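Side-chain contacts in protein synthesis inhibitor I (Hordeum vulgare, PDB 4FBC), which is a plant ribosome-inactivating protein, an inhibitor of protein synthesis, seen here with adenosine monophosphate held in a pocket: residues G117-R120 and D121-D125; T169-L172 and M173-A177; N205-K208 and A209-N212. The protein carries 3 engineered substitutions. All blocks are in the same frame, centred on the assembly; numbering follows the deposited sequence.

Contact 1 of 3, residues G117-R120 and D121-D125; sequences GTYR and DLLGD. With AMP (adenosine monophosphate), chain E.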
ATOM      1  N   GLY A 117       4.349 -11.119  -5.450  1.00 21.29           N
ATOM      2  CA  GLY A 117       3.586 -10.230  -4.586  1.00 23.80           C
ATOM      3  C   GLY A 117       2.204  -9.823  -5.066  1.00 22.70           C
ATOM      4  O   GLY A 117       1.571  -8.955  -4.464  1.00 21.62           O
ATOM      5  N   THR A 118       1.719 -10.431  -6.144  1.00 20.26           N
ATOM      6  CA  THR A 118       0.357 -10.140  -6.597  1.00 20.22           C
ATOM      7  C   THR A 118      -0.604 -11.059  -5.858  1.00 20.96           C
ATOM      8  O   THR A 118      -0.203 -12.119  -5.380  1.00 20.01           O
ATOM      9  CB  THR A 118       0.180 -10.333  -8.124  1.00 22.81           C
ATOM     10  OG1 THR A 118       0.169 -11.728  -8.440  1.00 23.03           O
ATOM     11  CG2 THR A 118       1.297  -9.641  -8.895  1.00 22.45           C
ATOM     12  N   TYR A 119      -1.871 -10.674  -5.767  1.00 20.74           N
ATOM     13  CA  TYR A 119      -2.831 -11.529  -5.081  1.00 20.94           C
ATOM     14  C   TYR A 119      -3.064 -12.853  -5.816  1.00 23.93           C
ATOM     15  O   TYR A 119      -3.380 -13.864  -5.189  1.00 20.66           O
ATOM     16  CB  TYR A 119      -4.139 -10.781  -4.791  1.00 23.58           C
ATOM     17  CG  TYR A 119      -3.927  -9.639  -3.827  1.00 20.56           C
ATOM     18  CD1 TYR A 119      -3.365  -9.864  -2.573  1.00 20.09           C
ATOM     19  CD2 TYR A 119      -4.262  -8.335  -4.175  1.00 22.67           C
ATOM     20  CE1 TYR A 119      -3.153  -8.828  -1.692  1.00 20.27           C
ATOM     21  CE2 TYR A 119      -4.060  -7.284  -3.292  1.00 19.55           C
ATOM     22  CZ  TYR A 119      -3.502  -7.542  -2.055  1.00 21.07           C
ATOM     23  OH  TYR A 119      -3.292  -6.512  -1.169  1.00 21.86           O
ATOM     24  N   ARG A 120      -2.886 -12.862  -7.135  1.00 23.96           N
ATOM     25  CA  ARG A 120      -2.917 -14.138  -7.849  1.00 27.25           C
ATOM     26  C   ARG A 120      -1.780 -15.050  -7.385  1.00 25.86           C
ATOM     27  O   ARG A 120      -1.991 -16.243  -7.143  1.00 27.69           O
ATOM     28  CB  ARG A 120      -2.846 -13.965  -9.365  1.00 27.96           C
ATOM     29  CG  ARG A 120      -2.910 -15.325 -10.062  1.00 31.87           C
ATOM     30  CD  ARG A 120      -2.567 -15.277 -11.539  1.00 43.84           C
ATOM     31  NE  ARG A 120      -2.744 -16.595 -12.153  1.00 49.19           N
ATOM     32  CZ  ARG A 120      -1.787 -17.514 -12.258  1.00 51.36           C
ATOM     33  NH1 ARG A 120      -0.562 -17.268 -11.804  1.00 47.10           N
ATOM     34  NH2 ARG A 120      -2.054 -18.682 -12.830  1.00 53.08           N
ATOM     35  N   ASP A 121      -0.580 -14.486  -7.258  1.00 21.65           N
ATOM     36  CA  ASP A 121       0.563 -15.233  -6.733  1.00 23.49           C
ATOM     37  C   ASP A 121       0.293 -15.747  -5.319  1.00 25.65           C
ATOM     38  O   ASP A 121       0.581 -16.899  -5.001  1.00 25.06           O
ATOM     39  CB  ASP A 121       1.825 -14.359  -6.699  1.00 22.27           C
ATOM     40  CG  ASP A 121       2.262 -13.885  -8.072  1.00 29.88           C
ATOM     41  OD1 ASP A 121       1.950 -14.560  -9.080  1.00 32.70           O
ATOM     42  OD2 ASP A 121       2.937 -12.833  -8.137  1.00 28.36           O
ATOM     43  N   LEU A 122      -0.257 -14.877  -4.473  1.00 20.53           N
ATOM     44  CA  LEU A 122      -0.398 -15.151  -3.043  1.00 21.78           C
ATOM     45  C   LEU A 122      -1.592 -16.031  -2.668  1.00 23.94           C
ATOM     46  O   LEU A 122      -1.499 -16.860  -1.762  1.00 26.46           O
ATOM     47  CB  LEU A 122      -0.481 -13.827  -2.274  1.00 21.44           C
ATOM     48  CG  LEU A 122       0.761 -12.950  -2.390  1.00 20.26           C
ATOM     49  CD1 LEU A 122       0.454 -11.562  -1.891  1.00 19.97           C
ATOM     50  CD2 LEU A 122       1.895 -13.548  -1.587  1.00 22.35           C
ATOM     51  N   LEU A 123      -2.707 -15.857  -3.371  1.00 22.80           N
ATOM     52  CA  LEU A 123      -3.949 -16.545  -3.034  1.00 26.55           C
ATOM     53  C   LEU A 123      -4.418 -17.510  -4.125  1.00 30.33           C
ATOM     54  O   LEU A 123      -5.239 -18.391  -3.863  1.00 34.06           O
ATOM     55  CB  LEU A 123      -5.050 -15.517  -2.776  1.00 25.10           C
ATOM     56  CG  LEU A 123      -4.700 -14.450  -1.739  1.00 30.04           C
ATOM     57  CD1 LEU A 123      -5.781 -13.390  -1.672  1.00 30.81           C
ATOM     58  CD2 LEU A 123      -4.480 -15.092  -0.383  1.00 30.06           C
ATOM     59  N   GLY A 124      -3.905 -17.331  -5.341  1.00 31.25           N
ATOM     60  CA  GLY A 124      -4.365 -18.096  -6.491  1.00 33.51           C
ATOM     61  C   GLY A 124      -5.291 -17.290  -7.390  1.00 33.24           C
ATOM     62  O   GLY A 124      -5.376 -17.544  -8.593  1.00 37.50           O
ATOM     63  N   ASP A 125      -5.949 -16.290  -6.808  1.00 31.51           N
ATOM     64  CA  ASP A 125      -7.028 -15.553  -7.464  1.00 32.31           C
ATOM     65  C   ASP A 125      -7.266 -14.229  -6.723  1.00 37.55           C
ATOM     66  O   ASP A 125      -7.252 -14.202  -5.491  1.00 35.53           O
ATOM     67  CB  ASP A 125      -8.295 -16.412  -7.411  1.00 38.49           C
ATOM     68  CG  ASP A 125      -9.364 -15.961  -8.391  1.00 42.67           C
ATOM     69  OD1 ASP A 125      -9.302 -14.810  -8.881  1.00 40.27           O
ATOM     70  OD2 ASP A 125     -10.279 -16.771  -8.662  1.00 52.98           O
TER
HETATM   71  P   AMP E 301      -0.112  -5.003 -12.065  1.00 64.40           P
HETATM   72  O1P AMP E 301       0.165  -6.479 -11.863  1.00 54.92           O
HETATM   73  O2P AMP E 301      -0.977  -4.588 -13.236  1.00 55.05           O
HETATM   74  O3P AMP E 301       1.199  -4.243 -12.113  1.00 44.30           O
HETATM   75  O5' AMP E 301      -0.702  -4.384 -10.718  1.00 47.54           O
HETATM   76  C5' AMP E 301      -2.099  -4.188 -10.546  1.00 42.52           C
HETATM   77  C4' AMP E 301      -2.418  -3.730  -9.144  1.00 33.85           C
HETATM   78  O4' AMP E 301      -2.129  -4.801  -8.207  1.00 37.03           O
HETATM   79  C3' AMP E 301      -1.597  -2.552  -8.630  1.00 36.45           C
HETATM   80  O3' AMP E 301      -2.096  -1.294  -9.065  1.00 36.58           O
HETATM   81  C2' AMP E 301      -1.638  -2.739  -7.119  1.00 34.10           C
HETATM   82  O2' AMP E 301      -2.873  -2.258  -6.589  1.00 29.63           O
HETATM   83  C1' AMP E 301      -1.618  -4.270  -7.002  1.00 33.88           C
HETATM   84  N9  AMP E 301      -0.253  -4.809  -6.791  1.00 30.22           N
HETATM   85  C8  AMP E 301       0.445  -5.571  -7.667  1.00 32.33           C
HETATM   86  N7  AMP E 301       1.663  -5.920  -7.174  1.00 31.81           N
HETATM   87  C5  AMP E 301       1.759  -5.382  -5.938  1.00 27.44           C
HETATM   88  C6  AMP E 301       2.775  -5.366  -4.850  1.00 27.68           C
HETATM   89  N6  AMP E 301       3.964  -6.010  -4.996  1.00 24.52           N
HETATM   90  N1  AMP E 301       2.469  -4.688  -3.709  1.00 23.20           N
HETATM   91  C2  AMP E 301       1.293  -4.039  -3.559  1.00 21.64           C
HETATM   92  N3  AMP E 301       0.327  -4.019  -4.497  1.00 25.91           N
HETATM   93  C4  AMP E 301       0.493  -4.663  -5.686  1.00 30.31           C
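Thr118 turns OG1 into the gap between its own backbone N and carbonyl carbon (chi1 73°), and Asp121 swings CG back beside its backbone N (chi1 -62°); the two torsions bring hydroxyl and carboxylate together at the start of helix 119-123. Thr118 is the N-cap. Its OG1 accepts from Asp121 N, 3.1 Å away, with 165° at the hydrogen. The reciprocal bond, from Thr118 N to Asp121 OD2, is weak at 3.4 Å, yet it completes a capping box. Both residues suit their places, since each has a short polar branch that can reach the other's backbone N-H at the start of the helix.

Behind the cap the first turn closes through Leu122 N to Thr118 O, 2.9 Å long, and the Leu122 side chain tucks over the same carbonyl, its CG only 3.2 Å from Thr118 O. Leucine is apt here because Leu122 and Leu123 both lay a methyl obliquely against the Tyr119 ring; Leu122 CD1 stands 4.2 Å from Tyr119 CD1. The ring's hydroxyl is hydrogen-bonded to Glu176. Just after the helix, Gly124 takes a positive phi at which a CB would jam against the carbonyl O of Leu123.

Before the cap, Gly117 lies in the adenosine monophosphate pocket, its O 3.8 Å from AMP C6, and its bare CA allows the base to lie close. A carboxylate at the N-terminal end of a helix should be stabilised as an anion, and Arg120 NH1, 4.6 Å from Asp121 OD1, may add a modest attraction without forming a salt bridge.

Contact 2 of 3, residues T169-L172 and M173-A177; sequences TLLL and MVNEA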
ATOM      1  N   THR A 169      -1.566 -10.623   4.476  1.00 16.53           N
ATOM      2  CA  THR A 169      -2.059  -9.910   5.657  1.00 15.60           C
ATOM      3  C   THR A 169      -1.452  -8.510   5.723  1.00 18.40           C
ATOM      4  O   THR A 169      -2.167  -7.518   5.920  1.00 18.51           O
ATOM      5  CB  THR A 169      -1.714 -10.675   6.950  1.00 19.76           C
ATOM      6  OG1 THR A 169      -2.338 -11.969   6.918  1.00 22.21           O
ATOM      7  CG2 THR A 169      -2.217  -9.897   8.175  1.00 20.32           C
ATOM      8  N   LEU A 170      -0.139  -8.419   5.538  1.00 17.87           N
ATOM      9  CA  LEU A 170       0.525  -7.125   5.594  1.00 16.78           C
ATOM     10  C   LEU A 170       0.169  -6.216   4.421  1.00 18.92           C
ATOM     11  O   LEU A 170       0.045  -5.006   4.592  1.00 17.70           O
ATOM     12  CB  LEU A 170       2.040  -7.288   5.708  1.00 18.05           C
ATOM     13  CG  LEU A 170       2.532  -8.074   6.917  1.00 19.45           C
ATOM     14  CD1 LEU A 170       4.043  -7.994   7.022  1.00 19.87           C
ATOM     15  CD2 LEU A 170       1.871  -7.553   8.205  1.00 18.72           C
ATOM     16  N   LEU A 171       0.024  -6.790   3.230  1.00 16.35           N
ATOM     17  CA  LEU A 171      -0.357  -6.003   2.064  1.00 17.57           C
ATOM     18  C   LEU A 171      -1.671  -5.288   2.331  1.00 17.47           C
ATOM     19  O   LEU A 171      -1.822  -4.098   2.029  1.00 15.71           O
ATOM     20  CB  LEU A 171      -0.494  -6.909   0.838  1.00 16.89           C
ATOM     21  CG  LEU A 171       0.822  -7.126   0.109  1.00 20.87           C
ATOM     22  CD1 LEU A 171       0.630  -8.138  -1.000  1.00 17.46           C
ATOM     23  CD2 LEU A 171       1.328  -5.821  -0.451  1.00 19.11           C
ATOM     24  N   LEU A 172      -2.613  -6.015   2.924  1.00 16.51           N
ATOM     25  CA  LEU A 172      -3.919  -5.458   3.220  1.00 15.09           C
ATOM     26  C   LEU A 172      -3.861  -4.434   4.346  1.00 14.35           C
ATOM     27  O   LEU A 172      -4.447  -3.358   4.235  1.00 16.53           O
ATOM     28  CB  LEU A 172      -4.917  -6.574   3.530  1.00 16.50           C
ATOM     29  CG  LEU A 172      -5.403  -7.320   2.288  1.00 18.63           C
ATOM     30  CD1 LEU A 172      -5.941  -8.684   2.684  1.00 19.82           C
ATOM     31  CD2 LEU A 172      -6.478  -6.508   1.570  1.00 16.16           C
ATOM     32  N   MET A 173      -3.121  -4.744   5.409  1.00 15.22           N
ATOM     33  CA  MET A 173      -3.149  -3.896   6.606  1.00 15.45           C
ATOM     34  C   MET A 173      -2.194  -2.708   6.547  1.00 17.27           C
ATOM     35  O   MET A 173      -2.312  -1.763   7.344  1.00 17.84           O
ATOM     36  CB  MET A 173      -2.914  -4.750   7.853  1.00 13.89           C
ATOM     37  CG  MET A 173      -4.032  -5.780   8.055  1.00 20.13           C
ATOM     38  SD  MET A 173      -3.840  -6.735   9.572  1.00 18.79           S
ATOM     39  CE  MET A 173      -4.540  -5.596  10.786  1.00 18.04           C
ATOM     40  N   VAL A 174      -1.259  -2.741   5.600  1.00 14.28           N
ATOM     41  CA  VAL A 174      -0.352  -1.620   5.382  1.00 13.33           C
ATOM     42  C   VAL A 174      -0.587  -0.970   4.013  1.00 14.14           C
ATOM     43  O   VAL A 174      -1.038   0.166   3.932  1.00 13.40           O
ATOM     44  CB  VAL A 174       1.130  -2.036   5.538  1.00 15.35           C
ATOM     45  CG1 VAL A 174       2.055  -0.858   5.259  1.00 13.28           C
ATOM     46  CG2 VAL A 174       1.388  -2.581   6.936  1.00 15.70           C
ATOM     47  N   ASN A 175      -0.282  -1.684   2.933  1.00 14.13           N
ATOM     48  CA  ASN A 175      -0.357  -1.069   1.605  1.00 16.72           C
ATOM     49  C   ASN A 175      -1.757  -0.677   1.149  1.00 14.69           C
ATOM     50  O   ASN A 175      -1.963   0.460   0.708  1.00 15.24           O
ATOM     51  CB  ASN A 175       0.309  -1.965   0.553  1.00 14.92           C
ATOM     52  CG  ASN A 175       1.674  -2.415   0.977  1.00 17.31           C
ATOM     53  OD1 ASN A 175       1.819  -3.094   1.989  1.00 16.83           O
ATOM     54  ND2 ASN A 175       2.695  -2.040   0.209  1.00 16.97           N
ATOM     55  N   GLU A 176      -2.722  -1.596   1.252  1.00 14.09           N
ATOM     56  CA  GLU A 176      -4.076  -1.273   0.812  1.00 14.44           C
ATOM     57  C   GLU A 176      -4.709  -0.261   1.761  1.00 15.63           C
ATOM     58  O   GLU A 176      -5.487   0.598   1.337  1.00 14.57           O
ATOM     59  CB  GLU A 176      -4.966  -2.521   0.687  1.00 15.42           C
ATOM     60  CG  GLU A 176      -4.374  -3.674  -0.150  1.00 14.29           C
ATOM     61  CD  GLU A 176      -3.996  -3.288  -1.583  1.00 18.22           C
ATOM     62  OE1 GLU A 176      -4.390  -2.201  -2.065  1.00 18.97           O
ATOM     63  OE2 GLU A 176      -3.296  -4.098  -2.242  1.00 19.66           O
ATOM     64  N   ALA A 177      -4.358  -0.367   3.039  1.00 14.56           N
ATOM     65  CA  ALA A 177      -4.803   0.612   4.037  1.00 15.30           C
ATOM     66  C   ALA A 177      -4.334   2.016   3.659  1.00 13.67           C
ATOM     67  O   ALA A 177      -5.086   2.986   3.765  1.00 13.05           O
ATOM     68  CB  ALA A 177      -4.273   0.231   5.400  1.00 14.61           C
TER
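Leu171 and Glu176 are joined by the wider step in this helix: Glu176 N reaches back five residues to Leu171 O, 2.8 Å away, and approaches nearly along the C=O axis with 166° at the hydrogen. This is a pi-type turn, and it forms the tight part of the contact. Beside it Ala177 N takes a second five-residue step, a weak bond to Leu172 O at 3.2 Å. Glu176 folds over the turn, bent at chi2 (-57°), so that its CG sits 3.4 Å from Leu171 O and 3.9 Å from Leu172 CD2. Its OE2 is hydrogen-bonded to Tyr119 OH and makes a salt bridge to Arg179; a glutamate has the length for this while its methylenes cover the turn.

Next to it, Asn175 CG packs 3.7 Å from Leu171 CD2, the two side chains crossing at a slant. The amide suits a buried place that needs a donor, for ND2 is hydrogen-bonded to Ile87 O. Its OD1 is buried without a polar partner; it lies 3.6 Å from Leu171 CA, against the backbone of the preceding turn.

No side of the contact faces solvent, but the packing is looser on the flank carrying Thr169 and Met173. There a single pair of side chains meets, running alongside each other, with Thr169 CG2 3.8 Å from Met173 SD. The flexible thioether fits among apolar neighbours, Leu139 of helix 136-147 and Val187 of helix 181-190.

Helix 157-179 thus runs through the core of this ribosome-inactivating protein fold, and its pi-type turn lies where Leu171 lines the adenosine monophosphate pocket.

Contact 3 of 3, residues N205-K208 and A209-N212; sequences NEMK and AQVN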
ATOM      1  N   ASN A 205     -17.173  -7.235  -0.586  1.00 23.18           N
ATOM      2  CA  ASN A 205     -16.965  -7.166  -2.031  1.00 20.41           C
ATOM      3  C   ASN A 205     -16.623  -5.782  -2.573  1.00 21.81           C
ATOM      4  O   ASN A 205     -15.875  -5.676  -3.550  1.00 21.39           O
ATOM      5  CB  ASN A 205     -18.181  -7.720  -2.782  1.00 25.99           C
ATOM      6  CG  ASN A 205     -18.274  -9.229  -2.698  1.00 28.15           C
ATOM      7  OD1 ASN A 205     -17.275  -9.909  -2.462  1.00 30.59           O
ATOM      8  ND2 ASN A 205     -19.480  -9.760  -2.885  1.00 28.24           N
ATOM      9  N   GLU A 206     -17.176  -4.731  -1.964  1.00 17.46           N
ATOM     10  CA  GLU A 206     -16.874  -3.364  -2.401  1.00 18.95           C
ATOM     11  C   GLU A 206     -15.394  -3.041  -2.226  1.00 18.25           C
ATOM     12  O   GLU A 206     -14.755  -2.528  -3.150  1.00 19.04           O
ATOM     13  CB  GLU A 206     -17.727  -2.328  -1.651  1.00 17.52           C
ATOM     14  CG  GLU A 206     -19.225  -2.398  -1.930  1.00 18.75           C
ATOM     15  CD  GLU A 206     -19.941  -3.414  -1.061  1.00 20.70           C
ATOM     16  OE1 GLU A 206     -19.282  -4.072  -0.231  1.00 22.41           O
ATOM     17  OE2 GLU A 206     -21.175  -3.558  -1.205  1.00 27.92           O
ATOM     18  N   MET A 207     -14.848  -3.351  -1.049  1.00 19.44           N
ATOM     19  CA  MET A 207     -13.430  -3.116  -0.792  1.00 16.20           C
ATOM     20  C   MET A 207     -12.532  -4.017  -1.639  1.00 19.36           C
ATOM     21  O   MET A 207     -11.459  -3.587  -2.075  1.00 17.80           O
ATOM     22  CB  MET A 207     -13.091  -3.238   0.702  1.00 20.85           C
ATOM     23  CG  MET A 207     -13.461  -1.990   1.493  1.00 22.51           C
ATOM     24  SD  MET A 207     -12.906  -2.080   3.209  1.00 27.29           S
ATOM     25  CE  MET A 207     -13.969  -3.367   3.835  1.00 23.82           C
ATOM     26  N   LYS A 208     -12.969  -5.256  -1.878  1.00 18.19           N
ATOM     27  CA  LYS A 208     -12.231  -6.137  -2.778  1.00 19.30           C
ATOM     28  C   LYS A 208     -12.147  -5.489  -4.155  1.00 18.99           C
ATOM     29  O   LYS A 208     -11.073  -5.435  -4.746  1.00 18.14           O
ATOM     30  CB  LYS A 208     -12.874  -7.532  -2.878  1.00 19.64           C
ATOM     31  CG  LYS A 208     -12.248  -8.400  -3.979  1.00 20.92           C
ATOM     32  CD  LYS A 208     -12.687  -9.860  -3.888  1.00 23.66           C
ATOM     33  CE  LYS A 208     -14.188 -10.021  -4.109  1.00 28.54           C
ATOM     34  NZ  LYS A 208     -14.621 -11.433  -3.827  1.00 29.13           N
ATOM     35  N   ALA A 209     -13.275  -4.976  -4.647  1.00 16.96           N
ATOM     36  CA  ALA A 209     -13.312  -4.312  -5.957  1.00 17.55           C
ATOM     37  C   ALA A 209     -12.407  -3.083  -5.981  1.00 20.36           C
ATOM     38  O   ALA A 209     -11.673  -2.853  -6.957  1.00 19.44           O
ATOM     39  CB  ALA A 209     -14.738  -3.937  -6.330  1.00 20.08           C
ATOM     40  N   GLN A 210     -12.456  -2.296  -4.905  1.00 15.26           N
ATOM     41  CA  GLN A 210     -11.575  -1.137  -4.754  1.00 15.26           C
ATOM     42  C   GLN A 210     -10.107  -1.542  -4.804  1.00 15.54           C
ATOM     43  O   GLN A 210      -9.331  -0.993  -5.603  1.00 17.00           O
ATOM     44  CB  GLN A 210     -11.874  -0.410  -3.433  1.00 14.41           C
ATOM     45  CG  GLN A 210     -13.238   0.287  -3.393  1.00 15.69           C
ATOM     46  CD  GLN A 210     -13.733   0.507  -1.979  1.00 13.53           C
ATOM     47  OE1 GLN A 210     -12.955   0.453  -1.024  1.00 16.25           O
ATOM     48  NE2 GLN A 210     -15.029   0.738  -1.833  1.00 16.10           N
ATOM     49  N   VAL A 211      -9.731  -2.506  -3.964  1.00 16.52           N
ATOM     50  CA  VAL A 211      -8.354  -3.002  -3.934  1.00 15.96           C
ATOM     51  C   VAL A 211      -7.897  -3.484  -5.319  1.00 18.78           C
ATOM     52  O   VAL A 211      -6.775  -3.193  -5.749  1.00 19.81           O
ATOM     53  CB  VAL A 211      -8.168  -4.112  -2.875  1.00 19.40           C
ATOM     54  CG1 VAL A 211      -6.839  -4.832  -3.076  1.00 19.76           C
ATOM     55  CG2 VAL A 211      -8.232  -3.512  -1.462  1.00 18.04           C
ATOM     56  N   ASN A 212      -8.783  -4.180  -6.027  1.00 20.19           N
ATOM     57  CA  ASN A 212      -8.450  -4.698  -7.359  1.00 19.89           C
ATOM     58  C   ASN A 212      -8.579  -3.672  -8.500  1.00 22.49           C
ATOM     59  O   ASN A 212      -8.335  -4.000  -9.668  1.00 19.81           O
ATOM     60  CB  ASN A 212      -9.285  -5.954  -7.661  1.00 22.87           C
ATOM     61  CG  ASN A 212      -8.840  -7.167  -6.853  1.00 21.26           C
ATOM     62  OD1 ASN A 212      -7.685  -7.263  -6.425  1.00 22.00           O
ATOM     63  ND2 ASN A 212      -9.760  -8.108  -6.651  1.00 23.28           N
TER
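Gln210 reaches back across Met207 and past the carbonyl of Glu206 on one flank of the short alpha helix 205-211. Its CB rests 3.5 Å from Met207 O. With CG turned beside the backbone N (chi1 -68°), that atom comes within 3.2 Å of Glu206 O, and the extended chain then carries CD past the same oxygen at 3.4 Å. At the tip the amide divides: OE1 lies 3.5 Å from Met207 CG and is hydrogen-bonded to Thr182 OG1, while NE2, 3.5 Å from Glu206 O, is hydrogen-bonded to Met243 O. Glutamine suits this buried place because one side chain supplies both an acceptor and a donor.

The backbone beneath is regular, with Val211 N bonding to Met207 O at 2.8 Å. Met207 and Val211 turn apolar groups to helix 181-190, as suits a helix packed on a neighbour. On another side Lys208 bends at chi3, and its NZ makes a salt bridge to Asp127, a hydrogen bond to Thr130 OG1 and a weak one to Asn205 OD1. Lys208 CG lies 3.7 Å from Asn212 ND2, the two side chains slanting across each other, and that ND2 is hydrogen-bonded to Thr126 O.

How the contacts relate
From the N terminus, contact 1 comes first on helix 119-123, contact 2 follows on helix 157-179 and contact 3 on helix 205-211. Each closes no more than local helical turns, and they stand in series, so none nests within or crosses another. In space they converge. Tyr119 of contact 1 touches both of the others, Leu171 of contact 2 and Val211 of contact 3, while Val211 also packs on the carboxylate carbon of Glu176. Leu129, in the loop after helix 119-123, touches side chains of contacts 1 and 3. Together they tie the two short helices to the long one beside the adenosine monophosphate pocket.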